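Local coordinates for oxidoreductase, NAD-binding/iron-sulfur cluster-binding protein (Nitratireductor pacificus pht-3B, PDB 6ZXU) that probably carries out catabolic reductive dehalogenation, using a bound cobalamin and two [4Fe-4S] clusters, at residues A[560-574]-A[700-713]. Sequence-based numbering, arbitrary orientation.
Sequences VMFNGYEIWKADVEK and RSGGLAEYAAAETP
Met561 N donates to Glu711 O at 3.0 Å, pairing the first strand of the hairpin 560-567 with the loop after helix 700-709. The backbones converge at that end, Val560 CA lying 5.1 Å from Thr712 CA; beside Asp571 they separate to 9.3 Å from its CA to Gly703 CA, and long side chains span the distance. Arg700 bridges the gap near the start of helix 700-709: with CG trans to the backbone N (chi1 -174°) and the chain extended to NE, its guanidinium meets Asp571 end-on. Arg700 NH2 bonds Asp571 OD2 at 2.8 Å, while Arg700 NH1 reaches the syn lone pair of Asp571 OD1, carboxylate and guanidinium planes 27° apart. Arg700 NH1 also donates to Glu573 OE1 at 2.8 Å, in the guanidinium plane but from above that carboxylate, so two acids fix the group's rotation; Tyr680 and Lys577 hold Glu573. Asp571 OD1 additionally caps helix 572-581 through Lys574 N. Midway, Tyr707 OH donates in plane to a lone pair of Lys569 O (2.7 Å) and accepts from a water bound to Lys569 N, tying the helix to a cobalamin-binding residue. Nearer the hairpin, Val560 CG1 meets Tyr707 CE1 and its CB meets Ala710 CB; Pro713 CG rests 3.6 Å from Glu566 CG, the side chains crossing at about a right angle. Glu566, which also accepts from Leu302 N, and Glu711 salt-bridge Arg717 and Arg719, respectively, of helix 713-721, which flanks the hairpin as helix 700-709 flanks the cobalamin-side loop.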
ATOM      1  N   VAL A 560      27.432   4.596   6.937  1.00 17.33           N
ATOM      2  CA  VAL A 560      28.562   4.642   6.040  1.00 16.61           C
ATOM      3  C   VAL A 560      28.199   5.513   4.819  1.00 17.15           C
ATOM      4  O   VAL A 560      27.020   5.829   4.563  1.00 16.34           O
ATOM      5  CB  VAL A 560      29.003   3.239   5.540  1.00 16.72           C
ATOM      6  CG1 VAL A 560      29.491   2.387   6.695  1.00 20.48           C
ATOM      7  CG2 VAL A 560      27.896   2.483   4.809  1.00 16.21           C
ATOM      8  N   MET A 561      29.230   5.896   4.081  1.00 17.19           N
ATOM      9  CA  MET A 561      29.008   6.504   2.768  1.00 18.84           C
ATOM     10  C   MET A 561      28.871   5.376   1.754  1.00 18.29           C
ATOM     11  O   MET A 561      29.612   4.391   1.802  1.00 17.92           O
ATOM     12  CB  MET A 561      30.233   7.425   2.400  1.00 21.41           C
ATOM     13  CG  MET A 561      30.405   8.655   3.271  1.00 19.24           C
ATOM     14  SD  MET A 561      28.919   9.630   3.526  1.00 22.00           S
ATOM     15  CE  MET A 561      28.645  10.270   1.882  1.00 22.59           C
ATOM     16  N   PHE A 562      27.966   5.569   0.827  1.00 15.81           N
ATOM     17  CA  PHE A 562      27.658   4.592  -0.207  1.00 15.03           C
ATOM     18  C   PHE A 562      27.225   5.406  -1.418  1.00 14.69           C
ATOM     19  O   PHE A 562      26.246   6.100  -1.342  1.00 15.17           O
ATOM     20  CB  PHE A 562      26.481   3.668   0.297  1.00 14.42           C
ATOM     21  CG  PHE A 562      25.986   2.662  -0.701  1.00 14.01           C
ATOM     22  CD1 PHE A 562      24.939   2.951  -1.588  1.00 15.74           C
ATOM     23  CD2 PHE A 562      26.572   1.420  -0.784  1.00 14.17           C
ATOM     24  CE1 PHE A 562      24.564   2.054  -2.525  1.00 14.21           C
ATOM     25  CE2 PHE A 562      26.193   0.516  -1.745  1.00 13.66           C
ATOM     26  CZ  PHE A 562      25.154   0.831  -2.601  1.00 14.14           C
ATOM     27  N   ASN A 563      27.977   5.306  -2.526  1.00 14.77           N
ATOM     28  CA  ASN A 563      27.642   5.912  -3.807  1.00 13.54           C
ATOM     29  C   ASN A 563      27.244   7.343  -3.608  1.00 13.34           C
ATOM     30  O   ASN A 563      26.254   7.818  -4.179  1.00 13.94           O
ATOM     31  CB  ASN A 563      26.539   5.151  -4.532  1.00 12.80           C
ATOM     32  CG  ASN A 563      26.315   5.639  -5.982  1.00 13.82           C
ATOM     33  OD1 ASN A 563      27.209   6.190  -6.613  1.00 16.61           O
ATOM     34  ND2 ASN A 563      25.169   5.404  -6.487  1.00 13.45           N
ATOM     35  N   GLY A 564      28.050   8.090  -2.817  1.00 14.09           N
ATOM     36  CA  GLY A 564      27.807   9.500  -2.639  1.00 13.73           C
ATOM     37  C   GLY A 564      26.858   9.973  -1.586  1.00 14.48           C
ATOM     38  O   GLY A 564      26.582  11.147  -1.494  1.00 16.10           O
ATOM     39  N   TYR A 565      26.251   9.068  -0.806  1.00 15.37           N
ATOM     40  CA  TYR A 565      25.334   9.462   0.252  1.00 14.85           C
ATOM     41  C   TYR A 565      25.528   8.621   1.498  1.00 14.56           C
ATOM     42  O   TYR A 565      25.954   7.524   1.452  1.00 15.47           O
ATOM     43  CB  TYR A 565      23.855   9.453  -0.215  1.00 14.87           C
ATOM     44  CG  TYR A 565      23.440   8.146  -0.873  1.00 15.03           C
ATOM     45  CD1 TYR A 565      23.583   7.946  -2.230  1.00 13.93           C
ATOM     46  CD2 TYR A 565      22.927   7.165  -0.144  1.00 14.70           C
ATOM     47  CE1 TYR A 565      23.269   6.752  -2.819  1.00 15.69           C
ATOM     48  CE2 TYR A 565      22.561   5.983  -0.697  1.00 14.59           C
ATOM     49  CZ  TYR A 565      22.708   5.775  -2.031  1.00 16.47           C
ATOM     50  OH  TYR A 565      22.349   4.588  -2.584  1.00 15.91           O
ATOM     51  N   GLU A 566      25.107   9.187   2.616  1.00 16.63           N
ATOM     52  CA  GLU A 566      25.198   8.596   3.928  1.00 17.70           C
ATOM     53  C   GLU A 566      23.932   7.705   4.153  1.00 16.75           C
ATOM     54  O   GLU A 566      22.783   8.140   3.949  1.00 14.92           O
ATOM     55  CB  GLU A 566      25.209   9.716   4.977  1.00 19.56           C
ATOM     56  CG  GLU A 566      25.169   9.276   6.429  1.00 19.68           C
ATOM     57  CD  GLU A 566      25.120  10.458   7.431  1.00 26.34           C
ATOM     58  OE1 GLU A 566      24.873  11.658   7.041  1.00 22.27           O
ATOM     59  OE2 GLU A 566      25.258  10.145   8.644  1.00 30.15           O
ATOM     60  N   ILE A 567      24.154   6.498   4.639  1.00 17.01           N
ATOM     61  CA  ILE A 567      23.090   5.529   4.778  1.00 15.84           C
ATOM     62  C   ILE A 567      23.533   4.436   5.754  1.00 17.35           C
ATOM     63  O   ILE A 567      24.714   4.225   5.968  1.00 14.69           O
ATOM     64  CB  ILE A 567      22.769   4.962   3.365  1.00 18.25           C
ATOM     65  CG1 ILE A 567      21.360   4.361   3.378  1.00 22.91           C
ATOM     66  CG2 ILE A 567      23.850   4.032   2.865  1.00 16.20           C
ATOM     67  CD1 ILE A 567      20.721   4.234   2.049  1.00 26.68           C
ATOM     68  N   TRP A 568      22.558   3.747   6.353  1.00 16.86           N
ATOM     69  CA  TRP A 568      22.803   2.460   7.007  1.00 14.95           C
ATOM     70  C   TRP A 568      22.636   1.379   5.921  1.00 19.15           C
ATOM     71  O   TRP A 568      21.517   1.114   5.504  1.00 25.19           O
ATOM     72  CB  TRP A 568      21.780   2.177   8.119  1.00 15.99           C
ATOM     73  CG  TRP A 568      22.104   2.791   9.490  1.00 15.10           C
ATOM     74  CD1 TRP A 568      23.064   2.368  10.353  1.00 15.07           C
ATOM     75  CD2 TRP A 568      21.461   3.887  10.110  1.00 15.13           C
ATOM     76  NE1 TRP A 568      23.085   3.148  11.457  1.00 16.13           N
ATOM     77  CE2 TRP A 568      22.107   4.109  11.336  1.00 15.03           C
ATOM     78  CE3 TRP A 568      20.458   4.756   9.721  1.00 15.54           C
ATOM     79  CZ2 TRP A 568      21.716   5.111  12.235  1.00 16.90           C
ATOM     80  CZ3 TRP A 568      20.055   5.723  10.597  1.00 13.55           C
ATOM     81  CH2 TRP A 568      20.716   5.934  11.831  1.00 16.18           C
ATOM     82  N   LYS A 569      23.695   0.806   5.424  1.00 18.71           N
ATOM     83  CA  LYS A 569      23.556  -0.110   4.292  1.00 15.36           C
ATOM     84  C   LYS A 569      23.315  -1.509   4.799  1.00 15.04           C
ATOM     85  O   LYS A 569      24.130  -2.093   5.526  1.00 16.10           O
ATOM     86  CB  LYS A 569      24.784  -0.062   3.327  1.00 15.36           C
ATOM     87  CG  LYS A 569      24.454  -0.709   1.973  1.00 15.52           C
ATOM     88  CD  LYS A 569      23.559   0.252   1.191  1.00 19.09           C
ATOM     89  CE  LYS A 569      22.714  -0.441   0.222  1.00 23.52           C
ATOM     90  NZ  LYS A 569      21.785   0.530  -0.401  1.00 20.75           N
ATOM     91  N   ALA A 570      22.130  -2.031   4.513  1.00 13.52           N
ATOM     92  CA  ALA A 570      21.791  -3.395   4.763  1.00 12.95           C
ATOM     93  C   ALA A 570      22.485  -4.275   3.734  1.00 14.75           C
ATOM     94  O   ALA A 570      22.928  -3.807   2.685  1.00 14.05           O
ATOM     95  CB  ALA A 570      20.322  -3.620   4.672  1.00 12.81           C
ATOM     96  N   ASP A 571      22.547  -5.561   4.015  1.00 14.31           N
ATOM     97  CA  ASP A 571      23.130  -6.554   3.057  1.00 14.33           C
ATOM     98  C   ASP A 571      22.041  -7.025   2.101  1.00 14.37           C
ATOM     99  O   ASP A 571      21.226  -7.869   2.434  1.00 16.61           O
ATOM    100  CB  ASP A 571      23.736  -7.728   3.799  1.00 15.52           C
ATOM    101  CG  ASP A 571      24.600  -8.605   2.906  1.00 18.12           C
ATOM    102  OD1 ASP A 571      24.201  -8.939   1.767  1.00 19.98           O
ATOM    103  OD2 ASP A 571      25.758  -8.940   3.342  1.00 19.21           O
ATOM    104  N   VAL A 572      22.030  -6.452   0.914  1.00 12.86           N
ATOM    105  CA  VAL A 572      20.971  -6.672  -0.008  1.00 14.14           C
ATOM    106  C   VAL A 572      21.018  -8.065  -0.620  1.00 16.96           C
ATOM    107  O   VAL A 572      19.996  -8.598  -1.061  1.00 14.66           O
ATOM    108  CB  VAL A 572      20.873  -5.565  -1.079  1.00 13.94           C
ATOM    109  CG1 VAL A 572      20.657  -4.215  -0.426  1.00 15.62           C
ATOM    110  CG2 VAL A 572      22.101  -5.524  -1.968  1.00 15.39           C
ATOM    111  N   GLU A 573      22.203  -8.655  -0.669  1.00 14.60           N
ATOM    112  CA  GLU A 573      22.308 -10.045  -1.131  1.00 15.62           C
ATOM    113  C   GLU A 573      21.642 -11.012  -0.148  1.00 16.13           C
ATOM    114  O   GLU A 573      20.877 -11.887  -0.580  1.00 17.77           O
ATOM    115  CB  GLU A 573      23.740 -10.406  -1.291  1.00 19.41           C
ATOM    116  CG  GLU A 573      23.941 -11.861  -1.695  1.00 22.96           C
ATOM    117  CD  GLU A 573      25.437 -12.162  -1.840  1.00 28.42           C
ATOM    118  OE1 GLU A 573      26.330 -11.268  -1.607  1.00 26.93           O
ATOM    119  OE2 GLU A 573      25.741 -13.310  -2.205  1.00 38.01           O
ATOM    120  N   LYS A 574      21.892 -10.854   1.137  1.00 14.89           N
ATOM    121  CA  LYS A 574      21.261 -11.711   2.152  1.00 16.08           C
ATOM    122  C   LYS A 574      19.748 -11.511   2.208  1.00 15.92           C
ATOM    123  O   LYS A 574      18.973 -12.507   2.138  1.00 13.32           O
ATOM    124  CB  LYS A 574      21.838 -11.486   3.510  1.00 17.22           C
ATOM    125  CG  LYS A 574      23.260 -11.942   3.649  1.00 19.89           C
ATOM    126  CD  LYS A 574      23.638 -12.257   5.089  1.00 20.63           C
ATOM    127  CE  LYS A 574      23.726 -10.996   5.878  1.00 17.84           C
ATOM    128  NZ  LYS A 574      24.348 -11.167   7.227  1.00 17.28           N
ATOM    129  N   ARG A 700      30.795 -11.520  -3.553  1.00 20.92           N
ATOM    130  CA  ARG A 700      30.573 -11.306  -2.126  1.00 21.76           C
ATOM    131  C   ARG A 700      31.845 -10.974  -1.425  1.00 22.41           C
ATOM    132  O   ARG A 700      31.871 -10.060  -0.588  1.00 21.83           O
ATOM    133  CB  ARG A 700      29.892 -12.522  -1.501  1.00 25.73           C
ATOM    134  CG  ARG A 700      29.536 -12.255  -0.063  1.00 25.13           C
ATOM    135  CD  ARG A 700      28.350 -13.057   0.398  1.00 26.09           C
ATOM    136  NE  ARG A 700      28.050 -12.662   1.774  1.00 26.08           N
ATOM    137  CZ  ARG A 700      27.205 -11.720   2.131  1.00 22.16           C
ATOM    138  NH1 ARG A 700      26.488 -11.071   1.228  1.00 21.70           N
ATOM    139  NH2 ARG A 700      27.088 -11.454   3.404  1.00 21.88           N
ATOM    140  N   SER A 701      32.929 -11.660  -1.701  1.00 19.71           N
ATOM    141  CA  SER A 701      34.153 -11.282  -0.971  1.00 22.24           C
ATOM    142  C   SER A 701      34.533  -9.828  -1.279  1.00 23.69           C
ATOM    143  O   SER A 701      34.973  -9.073  -0.387  1.00 21.57           O
ATOM    144  CB  SER A 701      35.288 -12.243  -1.271  1.00 25.60           C
ATOM    145  OG  SER A 701      35.359 -12.220  -2.634  1.00 32.31           O
ATOM    146  N   GLY A 702      34.319  -9.382  -2.509  1.00 19.54           N
ATOM    147  CA  GLY A 702      34.612  -7.983  -2.851  1.00 18.10           C
ATOM    148  C   GLY A 702      33.650  -7.027  -2.117  1.00 18.67           C
ATOM    149  O   GLY A 702      34.053  -5.974  -1.684  1.00 17.98           O
ATOM    150  N   GLY A 703      32.360  -7.391  -2.009  1.00 16.74           N
ATOM    151  CA  GLY A 703      31.372  -6.548  -1.295  1.00 16.14           C
ATOM    152  C   GLY A 703      31.638  -6.457   0.176  1.00 17.18           C
ATOM    153  O   GLY A 703      31.413  -5.409   0.762  1.00 14.48           O
ATOM    154  N   LEU A 704      32.145  -7.530   0.794  1.00 15.70           N
ATOM    155  CA  LEU A 704      32.571  -7.446   2.185  1.00 17.87           C
ATOM    156  C   LEU A 704      33.713  -6.526   2.358  1.00 15.47           C
ATOM    157  O   LEU A 704      33.745  -5.703   3.289  1.00 16.66           O
ATOM    158  CB  LEU A 704      32.933  -8.857   2.736  1.00 20.92           C
ATOM    159  CG  LEU A 704      31.750  -9.848   2.857  1.00 22.05           C
ATOM    160  CD1 LEU A 704      32.241 -11.287   2.929  1.00 21.01           C
ATOM    161  CD2 LEU A 704      30.903  -9.525   4.072  1.00 25.05           C
ATOM    162  N   ALA A 705      34.686  -6.595   1.443  1.00 16.46           N
ATOM    163  CA  ALA A 705      35.880  -5.697   1.537  1.00 17.70           C
ATOM    164  C   ALA A 705      35.502  -4.256   1.265  1.00 19.43           C
ATOM    165  O   ALA A 705      36.042  -3.327   1.854  1.00 19.55           O
ATOM    166  CB  ALA A 705      36.957  -6.140   0.586  1.00 19.31           C
ATOM    167  N   GLU A 706      34.580  -4.052   0.343  1.00 19.80           N
ATOM    168  CA  GLU A 706      34.081  -2.730   0.037  1.00 19.41           C
ATOM    169  C   GLU A 706      33.418  -2.073   1.241  1.00 20.50           C
ATOM    170  O   GLU A 706      33.637  -0.888   1.536  1.00 16.70           O
ATOM    171  CB  GLU A 706      33.095  -2.830  -1.122  1.00 20.66           C
ATOM    172  CG  GLU A 706      32.593  -1.520  -1.644  1.00 23.86           C
ATOM    173  CD  GLU A 706      33.709  -0.820  -2.439  1.00 30.82           C
ATOM    174  OE1 GLU A 706      34.744  -1.521  -2.741  1.00 29.61           O
ATOM    175  OE2 GLU A 706      33.565   0.401  -2.747  1.00 33.41           O
ATOM    176  N   TYR A 707      32.649  -2.832   2.008  1.00 18.46           N
ATOM    177  CA  TYR A 707      32.033  -2.312   3.210  1.00 19.32           C
ATOM    178  C   TYR A 707      33.067  -1.943   4.272  1.00 17.74           C
ATOM    179  O   TYR A 707      32.937  -0.891   4.854  1.00 19.02           O
ATOM    180  CB  TYR A 707      30.990  -3.298   3.754  1.00 19.81           C
ATOM    181  CG  TYR A 707      29.791  -2.710   4.509  1.00 19.34           C
ATOM    182  CD1 TYR A 707      29.959  -1.880   5.566  1.00 20.56           C
ATOM    183  CD2 TYR A 707      28.535  -3.067   4.177  1.00 19.87           C
ATOM    184  CE1 TYR A 707      28.893  -1.403   6.302  1.00 20.77           C
ATOM    185  CE2 TYR A 707      27.428  -2.567   4.826  1.00 19.91           C
ATOM    186  CZ  TYR A 707      27.608  -1.753   5.890  1.00 20.17           C
ATOM    187  OH  TYR A 707      26.490  -1.300   6.511  1.00 17.19           O
ATOM    188  N   ALA A 708      34.110  -2.731   4.439  1.00 18.54           N
ATOM    189  CA  ALA A 708      35.159  -2.413   5.370  1.00 19.85           C
ATOM    190  C   ALA A 708      35.934  -1.145   4.926  1.00 19.42           C
ATOM    191  O   ALA A 708      36.414  -0.398   5.744  1.00 21.32           O
ATOM    192  CB  ALA A 708      36.118  -3.613   5.499  1.00 19.88           C
ATOM    193  N   ALA A 709      35.957  -0.861   3.650  1.00 19.58           N
ATOM    194  CA  ALA A 709      36.689   0.296   3.151  1.00 19.91           C
ATOM    195  C   ALA A 709      35.812   1.552   3.036  1.00 23.05           C
ATOM    196  O   ALA A 709      36.310   2.590   2.692  1.00 22.69           O
ATOM    197  CB  ALA A 709      37.258  -0.017   1.761  1.00 20.81           C
ATOM    198  N   ALA A 710      34.527   1.459   3.302  1.00 21.54           N
ATOM    199  CA  ALA A 710      33.620   2.606   3.148  1.00 23.66           C
ATOM    200  C   ALA A 710      34.057   3.804   4.004  1.00 22.06           C
ATOM    201  O   ALA A 710      34.428   3.655   5.151  1.00 21.27           O
ATOM    202  CB  ALA A 710      32.183   2.216   3.467  1.00 23.39           C
ATOM    203  N   GLU A 711      34.042   4.994   3.392  1.00 23.61           N
ATOM    204  CA  GLU A 711      34.365   6.226   4.100  1.00 21.36           C
ATOM    205  C   GLU A 711      33.294   6.479   5.182  1.00 21.07           C
ATOM    206  O   GLU A 711      32.098   6.226   4.975  1.00 21.06           O
ATOM    207  CB  GLU A 711      34.407   7.368   3.097  1.00 24.15           C
ATOM    208  CG  GLU A 711      34.806   8.742   3.640  1.00 23.94           C
ATOM    209  CD  GLU A 711      34.796   9.885   2.542  1.00 29.96           C
ATOM    210  OE1 GLU A 711      35.719  10.738   2.575  1.00 28.70           O
ATOM    211  OE2 GLU A 711      33.884   9.937   1.658  1.00 22.10           O
ATOM    212  N   THR A 712      33.707   6.970   6.340  1.00 20.88           N
ATOM    213  CA  THR A 712      32.716   7.371   7.361  1.00 19.67           C
ATOM    214  C   THR A 712      32.094   8.715   7.007  1.00 20.97           C
ATOM    215  O   THR A 712      32.698   9.535   6.311  1.00 19.51           O
ATOM    216  CB  THR A 712      33.295   7.477   8.774  1.00 21.06           C
ATOM    217  OG1 THR A 712      34.116   8.620   8.825  1.00 26.91           O
ATOM    218  CG2 THR A 712      34.117   6.258   9.109  1.00 24.72           C
ATOM    219  N   PRO A 713      30.866   8.958   7.432  1.00 20.36           N
ATOM    220  CA  PRO A 713      30.246  10.233   7.146  1.00 22.02           C
ATOM    221  C   PRO A 713      31.033  11.371   7.762  1.00 19.95           C
ATOM    222  O   PRO A 713      31.071  12.431   7.173  1.00 21.46           O
ATOM    223  CB  PRO A 713      28.811  10.100   7.705  1.00 23.34           C
ATOM    224  CG  PRO A 713      28.530   8.632   7.671  1.00 22.11           C
ATOM    225  CD  PRO A 713      29.876   7.975   7.940  1.00 26.12           C
TER
HETATM  226  O   HOH W   1      25.681   0.777   7.937  1.00 22.55           O